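Local coordinates for Baccell_00875 (Bacteroides cellulosilyticus DSM 14838, PDB 5NO8), which probably acts as a polysaccharide lyase that removes the L-rhamnose caps, linked to glucuronic acid, from complex arabinogalactan proteins, at residues Lys344-Ile349 with Gly399-Lys404; Cys647-Asp652 with Asn678-Ala683; Lys654-Tyr659 with Glu671-Tyr676. All blocks are in the same frame, centred on the assembly; numbering follows the deposited sequence.

Contact 1: Lys344-Ile349 with Gly399-Lys404; sequences KRVDFI and GVLLVK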
loop_
_atom_site.group_PDB
_atom_site.type_symbol
_atom_site.label_atom_id
_atom_site.label_comp_id
_atom_site.label_asym_id
_atom_site.label_seq_id
_atom_site.Cartn_x
_atom_site.Cartn_y
_atom_site.Cartn_z
ATOM N N LYS A 344 2.341 21.248 -12.872
ATOM C CA LYS A 344 2.651 20.539 -14.098
ATOM C C LYS A 344 1.647 19.409 -14.345
ATOM O O LYS A 344 1.261 19.183 -15.477
ATOM C CB LYS A 344 4.074 20.011 -14.078
ATOM C CG LYS A 344 5.090 21.149 -14.260
ATOM C CD LYS A 344 6.502 20.651 -14.416
ATOM C CE LYS A 344 7.098 20.166 -13.112
ATOM N NZ LYS A 344 8.575 20.000 -13.303
ATOM N N ARG A 345 1.248 18.717 -13.294
ATOM C CA ARG A 345 0.286 17.626 -13.440
ATOM C C ARG A 345 -1.071 18.154 -13.929
ATOM O O ARG A 345 -1.670 17.610 -14.843
ATOM C CB ARG A 345 0.086 16.873 -12.123
ATOM C CG ARG A 345 -0.972 15.771 -12.175
ATOM C CD ARG A 345 -0.641 14.787 -13.274
ATOM N NE ARG A 345 -1.700 13.826 -13.517
ATOM C CZ ARG A 345 -1.879 13.212 -14.671
ATOM N NH1 ARG A 345 -1.058 13.386 -15.716
ATOM N NH2 ARG A 345 -2.911 12.396 -14.781
ATOM N N VAL A 346 -1.525 19.217 -13.290
ATOM C CA VAL A 346 -2.788 19.836 -13.660
ATOM C C VAL A 346 -2.771 20.278 -15.119
ATOM O O VAL A 346 -3.720 20.023 -15.837
ATOM C CB VAL A 346 -3.120 20.959 -12.658
ATOM C CG1 VAL A 346 -4.171 21.920 -13.171
ATOM C CG2 VAL A 346 -3.552 20.324 -11.340
ATOM N N ASP A 347 -1.696 20.954 -15.547
ATOM C CA ASP A 347 -1.560 21.371 -16.942
ATOM C C ASP A 347 -1.539 20.200 -17.901
ATOM O O ASP A 347 -2.112 20.282 -18.962
ATOM C CB ASP A 347 -0.321 22.237 -17.154
ATOM C CG ASP A 347 -0.444 23.627 -16.488
ATOM O OD1 ASP A 347 -1.572 24.091 -16.181
ATOM O OD2 ASP A 347 0.614 24.275 -16.291
ATOM N N PHE A 348 -0.905 19.092 -17.509
ATOM C CA PHE A 348 -0.905 17.883 -18.333
ATOM C C PHE A 348 -2.311 17.307 -18.492
ATOM O O PHE A 348 -2.684 16.895 -19.602
ATOM C CB PHE A 348 0.039 16.822 -17.757
ATOM C CG PHE A 348 0.402 15.748 -18.738
ATOM C CD1 PHE A 348 -0.444 14.658 -18.932
ATOM C CD2 PHE A 348 1.591 15.789 -19.445
ATOM C CE1 PHE A 348 -0.141 13.667 -19.849
ATOM C CE2 PHE A 348 1.910 14.785 -20.362
ATOM C CZ PHE A 348 1.040 13.731 -20.575
ATOM N N ILE A 349 -3.064 17.248 -17.395
ATOM C CA ILE A 349 -4.426 16.725 -17.431
ATOM C C ILE A 349 -5.257 17.547 -18.428
ATOM O O ILE A 349 -5.890 16.991 -19.343
ATOM C CB ILE A 349 -5.088 16.728 -16.060
ATOM C CG1 ILE A 349 -4.434 15.677 -15.156
ATOM C CG2 ILE A 349 -6.590 16.433 -16.186
ATOM C CD1 ILE A 349 -4.730 15.830 -13.693
ATOM N N GLY A 399 -11.287 15.807 -12.404
ATOM C CA GLY A 399 -12.086 17.025 -12.249
ATOM C C GLY A 399 -12.000 17.620 -10.861
ATOM O O GLY A 399 -11.898 18.837 -10.688
ATOM N N VAL A 400 -12.032 16.787 -9.833
ATOM C CA VAL A 400 -11.995 17.283 -8.476
ATOM C C VAL A 400 -10.618 17.944 -8.227
ATOM O O VAL A 400 -10.529 19.017 -7.612
ATOM C CB VAL A 400 -12.313 16.179 -7.458
ATOM C CG1 VAL A 400 -12.209 16.694 -6.039
ATOM C CG2 VAL A 400 -13.717 15.616 -7.717
ATOM N N LEU A 401 -9.558 17.323 -8.739
ATOM C CA LEU A 401 -8.242 17.927 -8.607
ATOM C C LEU A 401 -8.197 19.307 -9.300
ATOM O O LEU A 401 -7.697 20.291 -8.703
ATOM C CB LEU A 401 -7.159 17.059 -9.237
ATOM C CG LEU A 401 -5.761 17.681 -9.255
ATOM C CD1 LEU A 401 -5.318 18.069 -7.857
ATOM C CD2 LEU A 401 -4.774 16.722 -9.899
ATOM N N LEU A 402 -8.647 19.365 -10.555
ATOM C CA LEU A 402 -8.594 20.648 -11.279
ATOM C C LEU A 402 -9.395 21.756 -10.593
ATOM O O LEU A 402 -8.946 22.908 -10.596
ATOM C CB LEU A 402 -8.950 20.521 -12.736
ATOM C CG LEU A 402 -7.790 20.222 -13.683
ATOM C CD1 LEU A 402 -6.968 18.995 -13.312
ATOM C CD2 LEU A 402 -8.290 20.124 -15.109
ATOM N N VAL A 403 -10.529 21.415 -9.968
ATOM C CA VAL A 403 -11.251 22.404 -9.143
ATOM C C VAL A 403 -10.402 22.905 -7.983
ATOM O O VAL A 403 -10.327 24.108 -7.744
ATOM C CB VAL A 403 -12.569 21.865 -8.531
ATOM C CG1 VAL A 403 -13.192 22.930 -7.636
ATOM C CG2 VAL A 403 -13.524 21.458 -9.616
ATOM N N LYS A 404 -9.786 21.996 -7.224
ATOM C CA LYS A 404 -9.031 22.417 -6.059
ATOM C C LYS A 404 -7.874 23.318 -6.508
ATOM O O LYS A 404 -7.619 24.339 -5.885
ATOM C CB LYS A 404 -8.540 21.230 -5.231
ATOM C CG LYS A 404 -9.685 20.520 -4.540
ATOM C CD LYS A 404 -9.208 19.488 -3.549
ATOM C CE LYS A 404 -10.394 18.747 -2.956
ATOM N NZ LYS A 404 -9.961 17.960 -1.783
#

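Contact 2: Cys647-Asp652 with Asn678-Ala683; sequences CLFFED and NDQDWA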
loop_
_atom_site.group_PDB
_atom_site.type_symbol
_atom_site.label_atom_id
_atom_site.label_comp_id
_atom_site.label_asym_id
_atom_site.label_seq_id
_atom_site.Cartn_x
_atom_site.Cartn_y
_atom_site.Cartn_z
ATOM N N CYS A 647 5.301 10.403 -5.374
ATOM C CA CYS A 647 6.117 9.659 -6.326
ATOM C C CYS A 647 5.355 9.181 -7.558
ATOM O O CYS A 647 5.974 8.850 -8.554
ATOM C CB CYS A 647 6.823 8.503 -5.658
ATOM S SG CYS A 647 5.692 7.198 -5.123
ATOM N N LEU A 648 4.023 9.223 -7.526
ATOM C CA LEU A 648 3.203 8.816 -8.679
ATOM C C LEU A 648 3.126 9.879 -9.775
ATOM O O LEU A 648 2.511 9.650 -10.806
ATOM C CB LEU A 648 1.799 8.477 -8.199
ATOM C CG LEU A 648 1.673 7.317 -7.209
ATOM C CD1 LEU A 648 0.303 7.370 -6.557
ATOM C CD2 LEU A 648 1.937 5.979 -7.877
ATOM N N PHE A 649 3.714 11.051 -9.530
ATOM C CA PHE A 649 3.629 12.219 -10.414
ATOM C C PHE A 649 5.035 12.617 -10.805
ATOM O O PHE A 649 5.921 12.723 -9.937
ATOM C CB PHE A 649 2.910 13.353 -9.661
ATOM C CG PHE A 649 1.569 12.926 -9.171
ATOM C CD1 PHE A 649 0.476 12.948 -10.030
ATOM C CD2 PHE A 649 1.411 12.417 -7.891
ATOM C CE1 PHE A 649 -0.755 12.452 -9.613
ATOM C CE2 PHE A 649 0.173 11.933 -7.471
ATOM C CZ PHE A 649 -0.906 11.959 -8.340
ATOM N N PHE A 650 5.235 12.787 -12.103
ATOM C CA PHE A 650 6.545 13.015 -12.671
ATOM C C PHE A 650 6.747 14.469 -13.104
ATOM O O PHE A 650 5.776 15.232 -13.283
ATOM C CB PHE A 650 6.753 12.030 -13.831
ATOM C CG PHE A 650 6.407 10.600 -13.454
ATOM C CD1 PHE A 650 6.990 10.013 -12.325
ATOM C CD2 PHE A 650 5.447 9.901 -14.148
ATOM C CE1 PHE A 650 6.651 8.723 -11.942
ATOM C CE2 PHE A 650 5.106 8.606 -13.786
ATOM C CZ PHE A 650 5.708 8.023 -12.666
ATOM N N GLU A 651 8.001 14.834 -13.318
ATOM C CA GLU A 651 8.375 16.236 -13.525
ATOM C C GLU A 651 7.975 16.771 -14.887
ATOM O O GLU A 651 8.110 17.961 -15.112
ATOM C CB GLU A 651 9.875 16.458 -13.332
ATOM C CG GLU A 651 10.384 16.135 -11.930
ATOM C CD GLU A 651 10.030 17.151 -10.874
ATOM O OE1 GLU A 651 9.566 18.279 -11.223
ATOM O OE2 GLU A 651 10.241 16.810 -9.674
ATOM N N ASP A 652 7.524 15.908 -15.795
ATOM C CA ASP A 652 6.928 16.365 -17.057
ATOM C C ASP A 652 5.409 16.429 -17.021
ATOM O O ASP A 652 4.800 16.607 -18.064
ATOM C CB ASP A 652 7.410 15.478 -18.226
ATOM C CG ASP A 652 7.113 13.985 -18.013
ATOM O OD1 ASP A 652 6.565 13.592 -16.946
ATOM O OD2 ASP A 652 7.487 13.186 -18.908
ATOM N N ASN A 678 -4.360 6.698 -14.903
ATOM C CA ASN A 678 -5.734 6.304 -14.841
ATOM C C ASN A 678 -6.423 7.110 -13.754
ATOM O O ASN A 678 -6.947 8.195 -14.038
ATOM C CB ASN A 678 -5.799 4.757 -14.695
ATOM C CG ASN A 678 -7.204 4.229 -14.777
ATOM O OD1 ASN A 678 -8.126 4.930 -14.397
ATOM N ND2 ASN A 678 -7.384 2.977 -15.274
ATOM N N ASP A 679 -6.393 6.641 -12.513
ATOM C CA ASP A 679 -7.195 7.182 -11.430
ATOM C C ASP A 679 -6.415 7.839 -10.264
ATOM O O ASP A 679 -7.004 8.298 -9.293
ATOM C CB ASP A 679 -8.173 6.079 -10.896
ATOM C CG ASP A 679 -7.518 4.705 -10.654
ATOM O OD1 ASP A 679 -6.429 4.365 -11.210
ATOM O OD2 ASP A 679 -8.130 3.936 -9.856
ATOM N N GLN A 680 -5.092 7.879 -10.377
ATOM C CA GLN A 680 -4.199 8.314 -9.301
ATOM C C GLN A 680 -4.311 9.776 -8.908
ATOM O O GLN A 680 -3.775 10.143 -7.870
ATOM C CB GLN A 680 -2.710 8.017 -9.624
ATOM C CG GLN A 680 -2.099 8.892 -10.722
ATOM C CD GLN A 680 -2.806 8.770 -12.047
ATOM O OE1 GLN A 680 -3.215 9.790 -12.706
ATOM N NE2 GLN A 680 -2.962 7.543 -12.475
ATOM N N ASP A 681 -5.008 10.593 -9.683
ATOM C CA ASP A 681 -5.073 12.023 -9.350
ATOM C C ASP A 681 -5.837 12.294 -8.061
ATOM O O ASP A 681 -5.644 13.329 -7.433
ATOM C CB ASP A 681 -5.556 12.816 -10.546
ATOM C CG ASP A 681 -4.559 12.746 -11.678
ATOM O OD1 ASP A 681 -3.359 13.018 -11.424
ATOM O OD2 ASP A 681 -4.920 12.365 -12.801
ATOM N N TRP A 682 -6.645 11.330 -7.597
ATOM C CA TRP A 682 -7.140 11.383 -6.223
ATOM C C TRP A 682 -6.060 11.583 -5.146
ATOM O O TRP A 682 -6.323 12.155 -4.097
ATOM C CB TRP A 682 -7.972 10.121 -5.865
ATOM C CG TRP A 682 -9.272 10.049 -6.568
ATOM C CD1 TRP A 682 -9.598 9.231 -7.592
ATOM C CD2 TRP A 682 -10.437 10.843 -6.298
ATOM N NE1 TRP A 682 -10.900 9.448 -7.987
ATOM C CE2 TRP A 682 -11.433 10.445 -7.219
ATOM C CE3 TRP A 682 -10.719 11.872 -5.400
ATOM C CZ2 TRP A 682 -12.712 11.040 -7.254
ATOM C CZ3 TRP A 682 -11.997 12.474 -5.438
ATOM C CH2 TRP A 682 -12.977 12.023 -6.353
ATOM N N ALA A 683 -4.839 11.091 -5.374
ATOM C CA ALA A 683 -3.803 11.325 -4.382
ATOM C C ALA A 683 -3.560 12.818 -4.183
ATOM O O ALA A 683 -3.306 13.242 -3.063
ATOM C CB ALA A 683 -2.521 10.592 -4.736
#

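Contact 3: Lys654-Tyr659 with Glu671-Tyr676; sequences KASCAY and EFYDPY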
loop_
_atom_site.group_PDB
_atom_site.type_symbol
_atom_site.label_atom_id
_atom_site.label_comp_id
_atom_site.label_asym_id
_atom_site.label_seq_id
_atom_site.Cartn_x
_atom_site.Cartn_y
_atom_site.Cartn_z
ATOM N N LYS A 654 3.390 13.910 -16.308
ATOM C CA LYS A 654 2.805 12.569 -16.449
ATOM C C LYS A 654 2.579 11.985 -15.049
ATOM O O LYS A 654 3.130 12.469 -14.045
ATOM C CB LYS A 654 3.711 11.664 -17.281
ATOM C CG LYS A 654 3.690 12.009 -18.757
ATOM C CD LYS A 654 4.692 11.171 -19.558
ATOM C CE LYS A 654 4.504 11.340 -21.064
ATOM N NZ LYS A 654 5.411 10.443 -21.829
ATOM N N ALA A 655 1.763 10.937 -14.979
ATOM C CA ALA A 655 1.485 10.290 -13.726
ATOM C C ALA A 655 1.300 8.790 -13.960
ATOM O O ALA A 655 1.081 8.358 -15.098
ATOM C CB ALA A 655 0.254 10.869 -13.083
ATOM N N SER A 656 1.369 8.042 -12.876
ATOM C CA SER A 656 1.188 6.583 -12.936
ATOM C C SER A 656 0.096 6.104 -11.982
ATOM O O SER A 656 0.030 6.536 -10.838
ATOM C CB SER A 656 2.508 5.885 -12.607
ATOM O OG SER A 656 2.303 4.483 -12.494
ATOM N N CYS A 657 -0.690 5.126 -12.442
ATOM C CA CYS A 657 -1.768 4.562 -11.631
ATOM C C CYS A 657 -1.322 3.620 -10.522
ATOM O O CYS A 657 -2.122 3.339 -9.639
ATOM C CB CYS A 657 -2.821 3.874 -12.515
ATOM S SG CYS A 657 -2.254 2.388 -13.319
ATOM N N ALA A 658 -0.068 3.148 -10.546
ATOM C CA ALA A 658 0.437 2.246 -9.500
ATOM C C ALA A 658 1.935 1.985 -9.648
ATOM O O ALA A 658 2.425 1.876 -10.763
ATOM C CB ALA A 658 -0.289 0.901 -9.581
ATOM N N TYR A 659 2.629 1.898 -8.517
ATOM C CA TYR A 659 3.987 1.428 -8.489
ATOM C C TYR A 659 3.933 -0.049 -8.061
ATOM O O TYR A 659 3.585 -0.351 -6.936
ATOM C CB TYR A 659 4.867 2.204 -7.513
ATOM C CG TYR A 659 6.300 1.738 -7.575
ATOM C CD1 TYR A 659 7.107 2.063 -8.671
ATOM C CD2 TYR A 659 6.822 0.877 -6.612
ATOM C CE1 TYR A 659 8.412 1.592 -8.788
ATOM C CE2 TYR A 659 8.125 0.401 -6.719
ATOM C CZ TYR A 659 8.922 0.768 -7.808
ATOM O OH TYR A 659 10.220 0.315 -7.902
ATOM N N GLU A 671 8.908 -3.791 -9.893
ATOM C CA GLU A 671 9.661 -2.547 -9.595
ATOM C C GLU A 671 9.501 -1.524 -10.726
ATOM O O GLU A 671 10.483 -0.987 -11.247
ATOM C CB GLU A 671 11.123 -2.832 -9.264
ATOM C CG GLU A 671 11.246 -3.845 -8.148
ATOM C CD GLU A 671 12.622 -3.936 -7.548
ATOM O OE1 GLU A 671 13.452 -4.689 -8.101
ATOM O OE2 GLU A 671 12.884 -3.216 -6.571
ATOM N N PHE A 672 8.264 -1.234 -11.091
ATOM C CA PHE A 672 8.016 -0.230 -12.122
ATOM C C PHE A 672 6.717 0.526 -11.843
ATOM O O PHE A 672 5.818 0.035 -11.161
ATOM C CB PHE A 672 7.980 -0.870 -13.530
ATOM C CG PHE A 672 6.831 -1.809 -13.738
ATOM C CD1 PHE A 672 5.579 -1.340 -14.053
ATOM C CD2 PHE A 672 7.014 -3.172 -13.645
ATOM C CE1 PHE A 672 4.505 -2.193 -14.216
ATOM C CE2 PHE A 672 5.953 -4.034 -13.827
ATOM C CZ PHE A 672 4.692 -3.557 -14.111
ATOM N N TYR A 673 6.651 1.731 -12.406
ATOM C CA TYR A 673 5.416 2.522 -12.456
ATOM C C TYR A 673 4.637 2.069 -13.660
ATOM O O TYR A 673 5.162 2.062 -14.789
ATOM C CB TYR A 673 5.743 4.041 -12.571
ATOM C CG TYR A 673 6.309 4.599 -11.316
ATOM C CD1 TYR A 673 5.492 4.926 -10.260
ATOM C CD2 TYR A 673 7.683 4.788 -11.164
ATOM C CE1 TYR A 673 6.009 5.413 -9.064
ATOM C CE2 TYR A 673 8.203 5.268 -9.965
ATOM C CZ TYR A 673 7.351 5.598 -8.930
ATOM O OH TYR A 673 7.838 6.076 -7.738
ATOM N N ASP A 674 3.391 1.671 -13.444
ATOM C CA ASP A 674 2.547 1.303 -14.569
ATOM C C ASP A 674 2.407 2.479 -15.544
ATOM O O ASP A 674 2.251 3.622 -15.104
ATOM C CB ASP A 674 1.180 0.846 -14.111
ATOM C CG ASP A 674 0.406 0.201 -15.236
ATOM O OD1 ASP A 674 -0.188 0.968 -16.030
ATOM O OD2 ASP A 674 0.481 -1.055 -15.342
ATOM N N PRO A 675 2.518 2.216 -16.855
ATOM C CA PRO A 675 2.531 3.308 -17.816
ATOM C C PRO A 675 1.195 3.999 -18.111
ATOM O O PRO A 675 1.197 4.901 -18.929
ATOM C CB PRO A 675 3.081 2.659 -19.077
ATOM C CG PRO A 675 2.843 1.219 -18.930
ATOM C CD PRO A 675 2.912 0.936 -17.472
ATOM N N TYR A 676 0.088 3.576 -17.499
ATOM C CA TYR A 676 -1.164 4.322 -17.615
ATOM C C TYR A 676 -1.264 5.357 -16.516
ATOM O O TYR A 676 -1.026 5.042 -15.353
ATOM C CB TYR A 676 -2.427 3.437 -17.508
ATOM C CG TYR A 676 -2.840 2.665 -18.756
ATOM C CD1 TYR A 676 -2.231 2.868 -19.999
ATOM C CD2 TYR A 676 -3.884 1.737 -18.687
ATOM C CE1 TYR A 676 -2.644 2.164 -21.137
ATOM C CE2 TYR A 676 -4.290 1.023 -19.819
ATOM C CZ TYR A 676 -3.657 1.234 -21.026
ATOM O OH TYR A 676 -4.029 0.533 -22.155
HETATM O O HOH W 1 10.664 -1.590 -5.716
HETATM O O HOH W 2 11.943 1.284 -9.642
#

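Contact 1: Lys344-Ile349 with Gly399-Lys404
With chi1 at 163°, Val346 sets CG1 anti to its own backbone N and spreads its two methyls over different leucines of 399-404: CG1 meets Leu402 and CG2 meets Leu401. Leu401 answers with CG also anti to its nitrogen (chi1 175°), which carries its isobutyl group to the valine. The contact is a helix-helix packing in the alpha-helical domain, joining helix 338-352 to helix 396-409. The two short segments run at 126° to each other, with axes 10.4 Å apart at their closest, a spacing filled by branched aliphatic side chains from both helices. The CA atoms come nearest at Val346 and Leu402.

Val346 CG2 rests 4.0 Å from Leu401 CG, and Val346 CG1 is equally far from Leu402 CG, so the valine straddles the two leucines. One turn on, Ile349 does the same with different atoms. Its CG2 branch lies 3.9 Å from Leu402 CD1, and this methyl is also close to the isoleucine's CB. Ile349 and Leu402 pass alongside each other in opposite senses, while Leu401 crosses the isoleucine at a slant. All four side chains are buried, and all their contacts are at ordinary van der Waals range. Leu414, from helix 412-429, touches both Val346 and Leu402, and Leu684 of helix 682-692 closes on Leu401.

Ile349 has a second role inside its own helix. Its CG1 sits 3.5 Å above the centre of the Arg345 guanidinium plane, covering one face of that buried charge, whose NE pairs with Asp681 and whose NH1 is hydrogen-bonded to Gly653 O and Gln353 OE1. Beyond CG1, the terminal methyl CD1 of Ile349 lies 3.9 Å from Leu401 CD2.

Contact 2: Cys647-Asp652 with Asn678-Ala683
Phe649 drives its ring end-on into the bend of 678-683, and Gln680, Asp681 and Ala683 all meet it at the rim, near the plane of the ring. The CE1 corner of Phe649 comes within 3.2 Å of Asp681 OD1, which lies in the ring plane. That is where the slightly positive ring hydrogens point, so the approach suits a carboxylate oxygen. The two flat groups are turned 34° apart. At the neighbouring corner, Phe649 CZ is 3.4 Å from the backbone oxygen of Gln680, and further round, CE2 touches the methyl CB of Ala683 at 4.1 Å.

Gln680 brings its aliphatic part to the same ring. Its first torsion, 71°, tucks CG between the backbone N and the carbonyl carbon, and a bend at chi2 follows; CG then lies 4.0 Å from Phe649 CE1. The backbone here makes a type I beta turn from Asp679 to Trp682 that leads the chain into helix 682-692. The same backbone O of Gln680 that lies beside the ring also accepts a hydrogen bond from Ala683 N (2.9 Å).

Leu648, in the 3-10 segment before Phe649, packs more loosely: its CD1 is 4.3 Å from Gln680 CB. The main polar partner of Asp681 is Arg345 of helix 338-352, whose NE forms a salt bridge to OD1, the very oxygen at the ring edge. The buried carboxylate is therefore paired with a cation. Leu341 from that helix, and Ala655, also pack on Phe649.

Contact 3: Lys654-Tyr659 with Glu671-Tyr676
Tyr659 and Tyr673 stack unusually closely for an edge-to-face pair: the ring centroids are 4.6 Å apart and the planes meet at 57°. The edge of Tyr659 points into the face of Tyr673, with CD1 3.4 Å above that ring's plane and over its centre. The two residues form an antiparallel non-hydrogen-bonded pair, so their side chains leave the same face of the sheet. Tyr659 has CG anti to its backbone N (chi1 -177°), which lays the ring along the partner strand until its hydroxyl lies over the backbone of Glu671. Two waters link that hydroxyl to Glu671, one through its OE2 and the other through its O; the carboxylate's main partner is Lys669, through OE1.

Beyond the pair, Asp674 N donates almost straight to Ala658 O (2.9 Å). Ser656 OG gives its proton to a lone pair of Asp674 O, in the carbonyl plane, at 2.7 Å, while Cys657 N reaches Tyr676 O. Asp674 makes an Asx turn: OD1 accepts from Tyr676 N and also from Lys602 N, while OD2 takes Arg603 N.

At the other end, Glu671 and Phe672 both face Met660 in a G1 beta bulge. Strand 659-660 is one edge of a four-stranded antiparallel sheet, next to 672-677, which pairs in turn with 369-370; helix 338-352 touches Lys654 and Ala655.

Contact 1 closes first along the chain; contact 3 then lies nested inside the loop closed by contact 2. Centres of contacts 2 and 3 are about 8 Å apart, those of 1 and 2 about 10 Å, and those of 1 and 3 about 18 Å, all on one side of the chain's centre. Helix 338-352 is common ground: besides its packing in contact 1, Lys344 forms a salt bridge with Glu651 of contact 2, and Phe348 packs on Lys654 of contact 3. Strand 672-677 runs on into helix 682-692, joining contacts 3 and 2. The loop before strand 659-660 and the turn into the last helix thus pack against helix 338-352.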